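Nitrite oxidoreductase subunit A (Kuenenia stuttgartiensis, PDB 7B04) belongs to the molybdopterin oxidoreductase family, resembles the NarG subunit, and holds an iron-sulfur cluster, a molybdenum atom and two MD1 groups. Local coordinates at residues 161-169 against 1025-1033; 650-658 against 685-695. All blocks are in the same frame, centred on the assembly; numbering follows the deposited sequence.

Contact 1 of 2, residues 161-169 against 1025-1033; sequences FDNRGNDEL and SSDKTVQAH
Lys1028 lies lengthwise over the Gly165-Asp167 backbone and ends on a carbonyl oxygen. Its CG is anti to the carbonyl carbon (chi1 -67°) and the chain is extended beyond it. This course takes CG past Gly165 O at 3.3 Å and brings NZ to Asp167 O, to which it donates a hydrogen bond; the modelled 2.5 Å is very short and its exact length uncertain. The Asp167 carboxylate is turned elsewhere, its OD2 in a salt bridge with Arg137. Asp1027, whose CB points toward the loop, sets its carboxylate over the glycine, with OD2 3.4 Å from Gly165 CA. Asn166 crosses Asp1027 at about a right angle, yet the amide and carboxylate planes are only 6° apart. The amide of Gln1031, one helical turn on, lies close to that of Asn166, at a separation too short to be trusted. At the helix start, Thr1029 OG1 accepts the N-H of Ser1026, the N-cap residue, at 2.8 Å from its N. The contact therefore joins the N-terminal part of helix 1027-1033, whose Asp1027 and Val1030 rest on helix 994-999, to the loop leading from helix 153-158 into edge strand 169-171 of the mixed sheet.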
loop_
_atom_site.group_PDB
_atom_site.type_symbol
_atom_site.label_atom_id
_atom_site.label_comp_id
_atom_site.label_asym_id
_atom_site.label_seq_id
_atom_site.Cartn_x
_atom_site.Cartn_y
_atom_site.Cartn_z
ATOM N N PHE B 161 12.906 -32.887 11.029
ATOM C CA PHE B 161 11.541 -32.537 10.653
ATOM C C PHE B 161 10.860 -31.724 11.744
ATOM O O PHE B 161 10.008 -30.880 11.444
ATOM C CB PHE B 161 10.714 -33.790 10.352
ATOM C CG PHE B 161 11.074 -34.474 9.057
ATOM C CD1 PHE B 161 12.260 -34.194 8.402
ATOM C CD2 PHE B 161 10.207 -35.387 8.487
ATOM C CE1 PHE B 161 12.580 -34.828 7.215
ATOM C CE2 PHE B 161 10.522 -36.013 7.297
ATOM C CZ PHE B 161 11.708 -35.735 6.662
ATOM N N ASP B 162 11.227 -31.958 13.004
ATOM C CA ASP B 162 10.694 -31.163 14.103
ATOM C C ASP B 162 11.337 -29.783 14.160
ATOM O O ASP B 162 10.677 -28.810 14.542
ATOM C CB ASP B 162 10.893 -31.891 15.433
ATOM C CG ASP B 162 12.354 -32.167 15.738
ATOM O OD1 ASP B 162 13.194 -32.049 14.820
ATOM O OD2 ASP B 162 12.663 -32.492 16.903
ATOM N N ASN B 163 12.612 -29.683 13.794
ATOM C CA ASN B 163 13.341 -28.420 13.750
ATOM C C ASN B 163 13.812 -28.203 12.314
ATOM O O ASN B 163 14.943 -28.547 11.960
ATOM C CB ASN B 163 14.512 -28.434 14.737
ATOM C CG ASN B 163 15.134 -27.064 14.927
ATOM O OD1 ASN B 163 14.706 -26.083 14.318
ATOM N ND2 ASN B 163 16.152 -26.991 15.777
ATOM N N ARG B 164 12.937 -27.630 11.488
ATOM C CA ARG B 164 13.270 -27.306 10.107
ATOM C C ARG B 164 13.831 -25.901 9.943
ATOM O O ARG B 164 14.262 -25.550 8.839
ATOM C CB ARG B 164 12.036 -27.443 9.208
ATOM C CG ARG B 164 11.661 -28.859 8.809
ATOM C CD ARG B 164 10.613 -28.820 7.704
ATOM N NE ARG B 164 10.258 -30.145 7.203
ATOM C CZ ARG B 164 9.181 -30.824 7.587
ATOM N NH1 ARG B 164 8.351 -30.303 8.480
ATOM N NH2 ARG B 164 8.932 -32.023 7.077
ATOM N N GLY B 165 13.845 -25.097 11.003
ATOM C CA GLY B 165 14.277 -23.719 10.888
ATOM C C GLY B 165 15.735 -23.518 11.239
ATOM O O GLY B 165 16.275 -22.421 11.068
ATOM N N ASN B 166 16.381 -24.571 11.736
ATOM C CA ASN B 166 17.810 -24.557 12.008
ATOM C C ASN B 166 18.579 -25.492 11.084
ATOM O O ASN B 166 19.766 -25.746 11.317
ATOM C CB ASN B 166 18.076 -24.913 13.472
ATOM C CG ASN B 166 17.556 -23.858 14.427
ATOM O OD1 ASN B 166 16.639 -24.109 15.208
ATOM N ND2 ASN B 166 18.137 -22.665 14.365
ATOM N N ASP B 167 17.931 -26.005 10.041
ATOM C CA ASP B 167 18.603 -26.794 9.024
ATOM C C ASP B 167 19.052 -25.862 7.902
ATOM O O ASP B 167 18.900 -24.642 7.983
ATOM C CB ASP B 167 17.676 -27.900 8.519
ATOM C CG ASP B 167 18.422 -29.021 7.823
ATOM O OD1 ASP B 167 19.660 -28.931 7.697
ATOM O OD2 ASP B 167 17.765 -29.998 7.410
ATOM N N GLU B 168 19.607 -26.428 6.837
ATOM C CA GLU B 168 20.173 -25.636 5.755
ATOM C C GLU B 168 19.479 -25.959 4.441
ATOM O O GLU B 168 19.197 -27.123 4.143
ATOM C CB GLU B 168 21.680 -25.883 5.624
ATOM C CG GLU B 168 22.369 -24.965 4.630
ATOM C CD GLU B 168 23.864 -25.192 4.568
ATOM O OE1 GLU B 168 24.358 -26.093 5.278
ATOM O OE2 GLU B 168 24.544 -24.470 3.808
ATOM N N LEU B 169 19.208 -24.917 3.658
ATOM C CA LEU B 169 18.652 -25.069 2.320
ATOM C C LEU B 169 19.797 -25.055 1.316
ATOM O O LEU B 169 20.497 -24.047 1.176
ATOM C CB LEU B 169 17.649 -23.957 2.022
ATOM C CG LEU B 169 16.371 -23.997 2.862
ATOM C CD1 LEU B 169 15.549 -22.740 2.649
ATOM C CD2 LEU B 169 15.554 -25.239 2.541
ATOM N N SER B 1025 8.735 -14.017 12.105
ATOM C CA SER B 1025 9.986 -14.350 12.769
ATOM C C SER B 1025 10.234 -15.849 12.692
ATOM O O SER B 1025 9.375 -16.654 13.064
ATOM C CB SER B 1025 9.949 -13.893 14.228
ATOM O OG SER B 1025 9.759 -12.493 14.322
ATOM N N SER B 1026 11.408 -16.221 12.202
ATOM C CA SER B 1026 11.835 -17.608 12.129
ATOM C C SER B 1026 12.956 -17.836 13.134
ATOM O O SER B 1026 13.376 -16.923 13.850
ATOM C CB SER B 1026 12.280 -17.962 10.709
ATOM O OG SER B 1026 13.481 -17.294 10.369
ATOM N N ASP B 1027 13.431 -19.080 13.195
ATOM C CA ASP B 1027 14.549 -19.397 14.077
ATOM C C ASP B 1027 15.772 -18.559 13.730
ATOM O O ASP B 1027 16.311 -17.845 14.583
ATOM C CB ASP B 1027 14.879 -20.888 13.993
ATOM C CG ASP B 1027 13.822 -21.759 14.642
ATOM O OD1 ASP B 1027 13.193 -21.305 15.620
ATOM O OD2 ASP B 1027 13.623 -22.900 14.174
ATOM N N LYS B 1028 16.192 -18.594 12.463
ATOM C CA LYS B 1028 17.438 -17.946 12.061
ATOM C C LYS B 1028 17.361 -16.428 12.157
ATOM O O LYS B 1028 18.370 -15.782 12.462
ATOM C CB LYS B 1028 17.810 -18.373 10.645
ATOM C CG LYS B 1028 18.185 -19.835 10.547
ATOM C CD LYS B 1028 18.449 -20.246 9.117
ATOM C CE LYS B 1028 18.750 -21.727 9.044
ATOM N NZ LYS B 1028 18.922 -22.198 7.644
ATOM N N THR B 1029 16.193 -15.838 11.892
ATOM C CA THR B 1029 16.074 -14.390 12.027
ATOM C C THR B 1029 16.242 -13.972 13.482
ATOM O O THR B 1029 16.856 -12.938 13.770
ATOM C CB THR B 1029 14.733 -13.903 11.475
ATOM O OG1 THR B 1029 13.659 -14.546 12.171
ATOM C CG2 THR B 1029 14.627 -14.206 9.989
ATOM N N VAL B 1030 15.697 -14.761 14.409
ATOM C CA VAL B 1030 15.894 -14.489 15.829
ATOM C C VAL B 1030 17.357 -14.692 16.218
ATOM O O VAL B 1030 17.921 -13.894 16.976
ATOM C CB VAL B 1030 14.947 -15.357 16.678
ATOM C CG1 VAL B 1030 15.267 -15.206 18.156
ATOM C CG2 VAL B 1030 13.498 -14.977 16.407
ATOM N N GLN B 1031 17.997 -15.754 15.710
ATOM C CA GLN B 1031 19.417 -15.957 15.994
ATOM C C GLN B 1031 20.251 -14.785 15.500
ATOM O O GLN B 1031 21.197 -14.360 16.171
ATOM C CB GLN B 1031 19.943 -17.243 15.351
ATOM C CG GLN B 1031 19.108 -18.494 15.507
ATOM C CD GLN B 1031 19.820 -19.709 14.940
ATOM O OE1 GLN B 1031 19.475 -20.849 15.250
ATOM N NE2 GLN B 1031 20.836 -19.465 14.117
ATOM N N ALA B 1032 19.920 -14.257 14.321
ATOM C CA ALA B 1032 20.708 -13.178 13.738
ATOM C C ALA B 1032 20.395 -11.841 14.394
ATOM O O ALA B 1032 21.287 -10.998 14.545
ATOM C CB ALA B 1032 20.467 -13.107 12.231
ATOM N N HIS B 1033 19.135 -11.627 14.781
ATOM C CA HIS B 1033 18.772 -10.393 15.471
ATOM C C HIS B 1033 19.539 -10.246 16.780
ATOM O O HIS B 1033 19.765 -9.125 17.248
ATOM C CB HIS B 1033 17.265 -10.362 15.722
ATOM C CG HIS B 1033 16.805 -9.166 16.496
ATOM N ND1 HIS B 1033 16.766 -7.899 15.956
ATOM C CD2 HIS B 1033 16.359 -9.046 17.770
ATOM C CE1 HIS B 1033 16.319 -7.049 16.864
ATOM N NE2 HIS B 1033 16.066 -7.720 17.973
#

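Contact 2 of 2, residues 650-658 against 685-695. With MD1 (phosphoric acid 4-(2-amino-4-oxo-3,4,5,6,-tetrahydro-pteridin-6-yl)-2-hydroxy-3,4-dimercapto-but-3-en-yl ester guanylate ester), chain C.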
loop_
_atom_site.group_PDB
_atom_site.type_symbol
_atom_site.label_atom_id
_atom_site.label_comp_id
_atom_site.label_asym_id
_atom_site.label_seq_id
_atom_site.Cartn_x
_atom_site.Cartn_y
_atom_site.Cartn_z
ATOM N N TRP B 650 2.483 -29.338 -1.691
ATOM C CA TRP B 650 3.181 -28.479 -2.638
ATOM C C TRP B 650 2.250 -27.365 -3.097
ATOM O O TRP B 650 1.106 -27.636 -3.478
ATOM C CB TRP B 650 3.675 -29.317 -3.820
ATOM C CG TRP B 650 4.397 -28.576 -4.884
ATOM C CD1 TRP B 650 5.158 -27.454 -4.742
ATOM C CD2 TRP B 650 4.466 -28.937 -6.264
ATOM N NE1 TRP B 650 5.681 -27.083 -5.956
ATOM C CE2 TRP B 650 5.269 -27.978 -6.907
ATOM C CE3 TRP B 650 3.912 -29.972 -7.022
ATOM C CZ2 TRP B 650 5.536 -28.026 -8.272
ATOM C CZ3 TRP B 650 4.177 -30.018 -8.375
ATOM C CH2 TRP B 650 4.983 -29.050 -8.987
ATOM N N PHE B 651 2.741 -26.120 -3.055
ATOM C CA PHE B 651 1.897 -24.958 -3.312
ATOM C C PHE B 651 2.654 -23.849 -4.038
ATOM O O PHE B 651 3.808 -23.565 -3.707
ATOM C CB PHE B 651 1.311 -24.425 -1.997
ATOM C CG PHE B 651 2.333 -24.215 -0.910
ATOM C CD1 PHE B 651 2.734 -25.269 -0.107
ATOM C CD2 PHE B 651 2.869 -22.959 -0.676
ATOM C CE1 PHE B 651 3.674 -25.084 0.892
ATOM C CE2 PHE B 651 3.804 -22.766 0.325
ATOM C CZ PHE B 651 4.207 -23.830 1.109
ATOM N N THR B 652 1.983 -23.236 -5.032
ATOM C CA THR B 652 2.512 -22.160 -5.873
ATOM C C THR B 652 1.730 -20.879 -5.604
ATOM O O THR B 652 0.552 -20.925 -5.225
ATOM C CB THR B 652 2.399 -22.457 -7.400
ATOM O OG1 THR B 652 1.010 -22.542 -7.789
ATOM C CG2 THR B 652 3.062 -23.770 -7.743
ATOM N N ASN B 653 2.324 -19.735 -5.869
ATOM C CA ASN B 653 1.636 -18.432 -5.721
ATOM C C ASN B 653 1.006 -18.279 -4.344
ATOM O O ASN B 653 0.069 -17.540 -4.242
ATOM C CB ASN B 653 0.573 -18.241 -6.779
ATOM C CG ASN B 653 0.416 -16.835 -7.290
ATOM O OD1 ASN B 653 -0.678 -16.422 -7.615
ATOM N ND2 ASN B 653 1.481 -16.098 -7.423
ATOM N N VAL B 654 1.521 -18.940 -3.320
ATOM C CA VAL B 654 0.979 -18.700 -1.959
ATOM C C VAL B 654 2.124 -18.782 -0.962
ATOM O O VAL B 654 3.032 -19.509 -1.233
ATOM C CB VAL B 654 -0.148 -19.683 -1.617
ATOM C CG1 VAL B 654 -1.492 -19.024 -1.719
ATOM C CG2 VAL B 654 -0.136 -20.894 -2.502
ATOM N N ASN B 655 2.080 -17.997 0.108
ATOM C CA ASN B 655 3.052 -18.030 1.230
ATOM C C ASN B 655 2.276 -18.708 2.346
ATOM O O ASN B 655 2.073 -18.139 3.365
ATOM C CB ASN B 655 3.352 -16.608 1.676
ATOM C CG ASN B 655 4.754 -16.339 2.141
ATOM O OD1 ASN B 655 5.461 -17.226 2.544
ATOM N ND2 ASN B 655 5.146 -15.096 2.108
ATOM N N LEU B 656 1.835 -19.913 2.070
ATOM C CA LEU B 656 0.866 -20.679 2.869
ATOM C C LEU B 656 1.283 -20.786 4.312
ATOM O O LEU B 656 0.468 -20.551 5.172
ATOM C CB LEU B 656 0.820 -22.062 2.239
ATOM C CG LEU B 656 -0.342 -22.940 2.646
ATOM C CD1 LEU B 656 -1.255 -23.151 1.470
ATOM C CD2 LEU B 656 0.173 -24.252 3.155
ATOM N N ILE B 657 2.519 -21.169 4.537
ATOM C CA ILE B 657 2.932 -21.382 5.920
ATOM C C ILE B 657 3.129 -20.053 6.638
ATOM O O ILE B 657 2.662 -19.865 7.767
ATOM C CB ILE B 657 4.201 -22.251 5.973
ATOM C CG1 ILE B 657 3.906 -23.641 5.410
ATOM C CG2 ILE B 657 4.712 -22.371 7.400
ATOM C CD1 ILE B 657 5.136 -24.495 5.193
ATOM N N ASN B 658 3.795 -19.100 5.979
ATOM C CA ASN B 658 4.008 -17.791 6.586
ATOM C C ASN B 658 2.683 -17.104 6.884
ATOM O O ASN B 658 2.502 -16.533 7.966
ATOM C CB ASN B 658 4.877 -16.928 5.670
ATOM C CG ASN B 658 5.172 -15.559 6.251
ATOM O OD1 ASN B 658 6.276 -15.309 6.737
ATOM N ND2 ASN B 658 4.200 -14.654 6.178
ATOM N N THR B 685 10.597 -16.803 1.403
ATOM C CA THR B 685 9.463 -16.209 2.106
ATOM C C THR B 685 9.286 -16.648 3.554
ATOM O O THR B 685 8.341 -16.187 4.206
ATOM C CB THR B 685 8.174 -16.497 1.334
ATOM O OG1 THR B 685 8.124 -17.886 0.985
ATOM C CG2 THR B 685 8.128 -15.653 0.077
ATOM N N GLY B 686 10.165 -17.485 4.089
ATOM C CA GLY B 686 9.905 -18.062 5.395
ATOM C C GLY B 686 8.972 -19.257 5.356
ATOM O O GLY B 686 9.047 -20.120 6.236
ATOM N N SER B 687 8.077 -19.324 4.367
ATOM C CA SER B 687 7.466 -20.615 4.068
ATOM C C SER B 687 8.480 -21.545 3.414
ATOM O O SER B 687 8.436 -22.759 3.636
ATOM C CB SER B 687 6.234 -20.443 3.182
ATOM O OG SER B 687 5.201 -19.760 3.873
ATOM N N ILE B 688 9.406 -20.996 2.623
ATOM C CA ILE B 688 10.505 -21.802 2.102
ATOM C C ILE B 688 11.463 -22.157 3.232
ATOM O O ILE B 688 12.012 -23.267 3.284
ATOM C CB ILE B 688 11.245 -21.059 0.966
ATOM C CG1 ILE B 688 10.639 -21.323 -0.415
ATOM C CG2 ILE B 688 12.725 -21.428 0.940
ATOM C CD1 ILE B 688 9.231 -20.846 -0.570
ATOM N N GLU B 689 11.632 -21.237 4.184
ATOM C CA GLU B 689 12.542 -21.461 5.300
ATOM C C GLU B 689 12.105 -22.636 6.160
ATOM O O GLU B 689 12.939 -23.266 6.821
ATOM C CB GLU B 689 12.645 -20.193 6.149
ATOM C CG GLU B 689 13.717 -19.218 5.702
ATOM C CD GLU B 689 14.970 -19.303 6.552
ATOM O OE1 GLU B 689 15.694 -20.317 6.455
ATOM O OE2 GLU B 689 15.223 -18.357 7.327
ATOM N N TYR B 690 10.811 -22.946 6.167
ATOM C CA TYR B 690 10.281 -24.094 6.889
ATOM C C TYR B 690 9.711 -25.144 5.937
ATOM O O TYR B 690 8.780 -25.870 6.290
ATOM C CB TYR B 690 9.221 -23.650 7.896
ATOM C CG TYR B 690 9.782 -22.992 9.140
ATOM C CD1 TYR B 690 10.291 -23.755 10.184
ATOM C CD2 TYR B 690 9.795 -21.609 9.275
ATOM C CE1 TYR B 690 10.801 -23.160 11.324
ATOM C CE2 TYR B 690 10.304 -21.005 10.412
ATOM C CZ TYR B 690 10.806 -21.785 11.432
ATOM O OH TYR B 690 11.313 -21.189 12.564
ATOM N N ALA B 691 10.263 -25.233 4.732
ATOM C CA ALA B 691 9.848 -26.196 3.721
ATOM C C ALA B 691 11.000 -27.143 3.398
ATOM O O ALA B 691 12.119 -26.993 3.896
ATOM C CB ALA B 691 9.366 -25.487 2.452
ATOM N N ASP B 692 10.711 -28.128 2.548
ATOM C CA ASP B 692 11.707 -29.099 2.116
ATOM C C ASP B 692 12.202 -28.855 0.700
ATOM O O ASP B 692 13.335 -29.230 0.379
ATOM C CB ASP B 692 11.138 -30.520 2.195
ATOM C CG ASP B 692 10.812 -30.944 3.613
ATOM O OD1 ASP B 692 11.506 -30.497 4.549
ATOM O OD2 ASP B 692 9.857 -31.730 3.790
ATOM N N PHE B 693 11.387 -28.234 -0.149
ATOM C CA PHE B 693 11.776 -27.896 -1.509
ATOM C C PHE B 693 11.405 -26.453 -1.811
ATOM O O PHE B 693 10.474 -25.894 -1.224
ATOM C CB PHE B 693 11.102 -28.812 -2.536
ATOM C CG PHE B 693 11.696 -30.185 -2.611
ATOM C CD1 PHE B 693 12.778 -30.442 -3.434
ATOM C CD2 PHE B 693 11.165 -31.224 -1.865
ATOM C CE1 PHE B 693 13.321 -31.708 -3.512
ATOM C CE2 PHE B 693 11.705 -32.491 -1.937
ATOM C CZ PHE B 693 12.785 -32.733 -2.761
ATOM N N ALA B 694 12.143 -25.858 -2.745
ATOM C CA ALA B 694 11.861 -24.515 -3.230
ATOM C C ALA B 694 12.142 -24.479 -4.722
ATOM O O ALA B 694 13.205 -24.922 -5.165
ATOM C CB ALA B 694 12.704 -23.464 -2.501
ATOM N N PHE B 695 11.193 -23.958 -5.488
ATOM C CA PHE B 695 11.322 -23.896 -6.943
ATOM C C PHE B 695 11.205 -22.454 -7.404
ATOM O O PHE B 695 10.120 -21.854 -7.290
ATOM C CB PHE B 695 10.261 -24.764 -7.617
ATOM C CG PHE B 695 10.373 -26.220 -7.278
ATOM C CD1 PHE B 695 11.317 -27.018 -7.902
ATOM C CD2 PHE B 695 9.546 -26.788 -6.326
ATOM C CE1 PHE B 695 11.428 -28.359 -7.588
ATOM C CE2 PHE B 695 9.652 -28.125 -6.007
ATOM C CZ PHE B 695 10.593 -28.912 -6.639
HETATM P PB MD1 C . -1.486 -15.524 0.077
HETATM O O3B MD1 C . -0.722 -14.071 -0.023
HETATM O O1B MD1 C . -0.567 -16.488 0.787
HETATM O O2B MD1 C . -1.760 -16.034 -1.317
HETATM O O3A MD1 C . -2.921 -15.435 0.892
HETATM C C10 MD1 C . -3.611 -14.228 1.049
HETATM C C11 MD1 C . -4.261 -14.190 2.462
HETATM O O11 MD1 C . -3.301 -13.374 3.460
HETATM C C12 MD1 C . -5.497 -13.690 2.412
HETATM S S12 MD1 C . -6.109 -13.027 0.835
HETATM C C13 MD1 C . -6.507 -13.622 3.594
HETATM S S13 MD1 C . -8.100 -12.865 3.152
HETATM C C14 MD1 C . -6.354 -14.052 4.977
HETATM N N15 MD1 C . -6.265 -12.696 5.825
HETATM C C16 MD1 C . -5.773 -12.817 7.141
HETATM C C15 MD1 C . -5.919 -11.664 8.070
HETATM O O14 MD1 C . -6.453 -10.675 7.697
HETATM N N17 MD1 C . -5.399 -11.756 9.460
HETATM C C17 MD1 C . -4.698 -13.044 9.941
HETATM N N16 MD1 C . -4.195 -13.133 11.299
HETATM N N18 MD1 C . -4.545 -14.222 9.010
HETATM C C20 MD1 C . -5.044 -14.158 7.662
HETATM N N8 MD1 C . -4.869 -15.278 6.835
HETATM C C7 MD1 C . -5.352 -15.121 5.319
HETATM P PA MD1 C . 0.638 -13.823 -0.927
HETATM O O1A MD1 C . 0.723 -12.381 -1.363
HETATM O O2A MD1 C . 1.819 -14.159 -0.065
HETATM O "O5'" MD1 C . 0.749 -14.807 -2.241
HETATM C "C5'" MD1 C . 1.753 -14.485 -3.164
HETATM C "C4'" MD1 C . 3.027 -15.369 -2.929
HETATM O "O4'" MD1 C . 3.472 -16.007 -4.276
HETATM C "C1'" MD1 C . 4.697 -15.165 -4.746
HETATM N N9 MD1 C . 4.552 -14.753 -6.169
HETATM C C4 MD1 C . 4.587 -15.684 -7.108
HETATM N N3 MD1 C . 4.747 -17.158 -7.021
HETATM C C2 MD1 C . 4.747 -17.954 -8.241
HETATM N N2 MD1 C . 4.903 -19.387 -8.148
HETATM N N1 MD1 C . 4.591 -17.331 -9.530
HETATM C C6 MD1 C . 4.437 -15.913 -9.606
HETATM O O6 MD1 C . 4.309 -15.395 -10.663
HETATM C C5 MD1 C . 4.438 -15.077 -8.318
HETATM N N7 MD1 C . 4.316 -13.772 -8.099
HETATM C C8 MD1 C . 4.386 -13.558 -6.767
HETATM C "C2'" MD1 C . 4.741 -14.152 -3.975
HETATM O "O2'" MD1 C . 6.126 -13.767 -3.727
HETATM C "C3'" MD1 C . 4.017 -14.645 -2.568
HETATM O "O3'" MD1 C . 4.971 -15.426 -1.789
#
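A single serine hydroxyl, Ser687 OG, is inserted into the bend formed by residues 655-658 and is bonded to it twice. It receives the N-H of Asn658, with N at 2.6 Å and an angle of 159° at the hydrogen, and it donates to Asn655 OD1 at 2.9 Å, approaching from somewhat outside the carbonyl plane. The torsion explains the reach: OG is anti to the carbonyl carbon (chi1 -66°), on a CB that already points at the bend. One buried hydroxyl therefore links a backbone amide to a side-chain amide, which limits how the Asn655 amide can turn.

The Asn655 and Thr685 side chains run alongside each other, pointing opposite ways, with Asn655 CG 3.5 Å from Thr685 CB. The backbone of the same asparagine serves the ligand: Asn655 N donates to MD1 O1B over 3.1 Å. Thr685 CG2 approaches MD1 O3' to 3.7 Å, so both segments line this pocket. Asn658 OD1 is bonded to Ile1024 N.

Looser packing extends from this polar centre. The edge of the Phe651 ring meets Ser687 CB, 4.4 Å from CE2, while Leu656 CB covers one face near the rim. Ile657 CD1 comes to 4.0 Å from Tyr690 O. The Trp650 and Phe695 side chains run roughly perpendicular to each other, and the indole five-membered ring is inclined by 57° to the phenyl ring. Trp650 NE1 lies 3.9 Å from Phe695 CD2; it is hydrogen-bonded to Thr680 OG1.

Strands 648-652 and 693-696 are not direct neighbours: strand 676-681 runs between them in the mixed sheet, all three parallel. Trp650 and Phe695 both reach over Met678 of that middle strand and pack on Met741 of helix 734-749, while Phe695 also touches helix 174-191.

In the fold
The centres of the two contacts lie about 14 Å apart, on the same side of the chain's centre, and contact 2 is nested within the long loop that contact 1 closes. They touch directly: Arg164 NE forms a salt bridge with Asp692 OD1, Tyr690 OH is probably hydrogen-bonded to Asp1027 N, Gly165 packs on Tyr690 and Leu169 on Ile688. Both feed the same mixed sheet, contact 1 through its edge strand 169-171 and contact 2 through strands 648-652 and 693-696. Segment 685-695 thus touches contact 1 through Tyr690, Ile688 and Asp692 and reaches the MD1 pocket at Thr685, beside the MD1-binding bend at Asn655.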